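Local coordinates for envelope glycoprotein (PDB 5XEA) that probably binds the host-cell receptor and then merges the viral envelope with the host membrane, at residues Ile94-Trp99 against Val123-Asn128. Sequence-based numbering, arbitrary orientation.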
# COMPACT_ATOMS: atom_id res chain seq x y z
N ILE B 94 24.60 -28.94 29.69
CA ILE B 94 23.88 -28.10 30.63
C ILE B 94 24.24 -28.54 32.05
O ILE B 94 24.56 -29.71 32.30
CB ILE B 94 22.35 -28.12 30.41
CG1 ILE B 94 21.66 -29.14 31.31
CG2 ILE B 94 21.98 -28.33 28.90
CD1 ILE B 94 20.51 -28.56 32.10
N CYS B 95 24.21 -27.59 32.97
CA CYS B 95 24.58 -27.81 34.36
C CYS B 95 23.49 -27.21 35.21
O CYS B 95 23.24 -26.00 35.14
CB CYS B 95 25.92 -27.16 34.71
SG CYS B 95 27.36 -28.03 34.12
N HIS B 96 22.84 -28.04 36.02
CA HIS B 96 21.86 -27.58 36.98
C HIS B 96 22.47 -27.66 38.38
O HIS B 96 22.68 -28.75 38.91
CB HIS B 96 20.60 -28.43 36.90
CG HIS B 96 19.46 -27.88 37.69
ND1 HIS B 96 19.23 -28.21 39.00
CD2 HIS B 96 18.47 -27.01 37.35
CE1 HIS B 96 18.16 -27.57 39.44
NE2 HIS B 96 17.68 -26.84 38.45
N ASP B 97 22.74 -26.49 38.97
CA ASP B 97 23.16 -26.39 40.37
C ASP B 97 24.34 -27.33 40.65
O ASP B 97 24.36 -28.08 41.62
CB ASP B 97 21.99 -26.68 41.32
CG ASP B 97 21.01 -25.49 41.45
OD1 ASP B 97 21.13 -24.52 40.68
OD2 ASP B 97 20.11 -25.51 42.34
N CYS B 98 25.33 -27.29 39.76
CA CYS B 98 26.54 -28.09 39.91
C CYS B 98 27.49 -27.37 40.85
O CYS B 98 28.07 -26.34 40.50
CB CYS B 98 27.21 -28.32 38.56
SG CYS B 98 26.21 -29.26 37.36
N TRP B 99 27.65 -27.90 42.06
CA TRP B 99 28.43 -27.24 43.09
C TRP B 99 29.68 -28.04 43.40
O TRP B 99 29.84 -29.19 42.98
CB TRP B 99 27.60 -27.03 44.36
CG TRP B 99 27.04 -28.26 44.98
CD1 TRP B 99 25.83 -28.84 44.72
CD2 TRP B 99 27.67 -29.08 45.98
NE1 TRP B 99 25.67 -29.96 45.50
CE2 TRP B 99 26.79 -30.14 46.27
CE3 TRP B 99 28.90 -29.03 46.64
CZ2 TRP B 99 27.09 -31.14 47.21
CZ3 TRP B 99 29.21 -30.02 47.57
CH2 TRP B 99 28.30 -31.06 47.85
N VAL B 123 16.93 -21.91 30.37
CA VAL B 123 16.34 -21.50 31.64
C VAL B 123 17.36 -20.60 32.31
O VAL B 123 18.55 -20.92 32.33
CB VAL B 123 16.01 -22.71 32.54
CG1 VAL B 123 15.35 -22.25 33.84
CG2 VAL B 123 15.11 -23.70 31.82
N ARG B 124 16.91 -19.47 32.83
CA ARG B 124 17.82 -18.54 33.49
C ARG B 124 17.87 -18.89 34.97
O ARG B 124 16.88 -18.72 35.68
CB ARG B 124 17.39 -17.10 33.30
CG ARG B 124 18.23 -16.16 34.18
CD ARG B 124 17.73 -14.74 34.06
NE ARG B 124 18.50 -13.85 34.91
CZ ARG B 124 18.28 -12.54 34.98
NH1 ARG B 124 17.32 -11.99 34.25
NH2 ARG B 124 19.02 -11.79 35.78
N ARG B 125 19.01 -19.38 35.45
CA ARG B 125 19.15 -19.78 36.85
C ARG B 125 20.52 -19.35 37.36
O ARG B 125 21.53 -19.53 36.67
CB ARG B 125 18.97 -21.30 37.00
CG ARG B 125 18.95 -21.81 38.44
CD ARG B 125 18.45 -23.26 38.51
NE ARG B 125 18.53 -23.80 39.87
CZ ARG B 125 17.53 -23.77 40.74
NH1 ARG B 125 16.36 -23.23 40.40
NH2 ARG B 125 17.69 -24.28 41.96
N ASP B 126 20.56 -18.77 38.56
CA ASP B 126 21.85 -18.42 39.18
C ASP B 126 21.86 -18.77 40.67
O ASP B 126 22.29 -17.98 41.52
CB ASP B 126 22.20 -16.95 38.95
CG ASP B 126 21.16 -15.99 39.49
OD1 ASP B 126 20.23 -16.42 40.22
OD2 ASP B 126 21.28 -14.78 39.17
N ALA B 127 21.43 -19.98 40.99
CA ALA B 127 21.40 -20.43 42.38
C ALA B 127 22.81 -20.47 42.97
O ALA B 127 23.81 -20.67 42.27
CB ALA B 127 20.76 -21.81 42.46
N ASN B 128 22.88 -20.27 44.30
CA ASN B 128 24.12 -20.15 45.05
C ASN B 128 23.86 -20.60 46.48
O ASN B 128 24.19 -19.87 47.42
CB ASN B 128 24.61 -18.69 45.03
CG ASN B 128 26.06 -18.52 45.47
OD1 ASN B 128 26.86 -19.45 45.46
ND2 ASN B 128 26.42 -17.28 45.82
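With CG anti to the backbone N (chi1 -174°) and the chain drawn out straight from CG to NE, Arg125 reaches across to Asp97, whose CG stands anti to its own carbonyl carbon, beside the backbone N. The result is a side-on, bidentate salt bridge beside the large antiparallel sheet of this gp64-family fusogen, in which strand 95-99 pairs with strand 133-156. It ties the corner at His96 and Asp97, where strand 95-99 is interrupted, to the irregular chain leading into strand 133-156.

Arg125 NE donates to Asp97 OD1 at 2.8 Å and Arg125 NH2 to Asp97 OD2 at 2.7 Å, both bonds nearly straight. Both oxygens lie close to the guanidinium plane, but the carboxylate is turned 37° against it: both are met from out of the carboxylate plane, OD2 on its syn side and less steeply than OD1. Each carboxylate oxygen has a second donor, Asn137 ND2 for OD1 and Trp129 NE1 for OD2, so the buried charge is held by four bonds, which would fix its rotation. The remaining guanidinium nitrogen, NH1, bonds to the carbonyl of Gly443.

His96 NE2 sits over one guanidinium face, toward its rim, with the two planes 17° apart; its 3.5 Å approach to Arg125 NE is poorly angled and is not a hydrogen bond, while ND1 is hydrogen-bonded to Lys445 NZ. Alongside the carboxylate, Ala127 CB comes to 3.3 Å from Asp97 OD1.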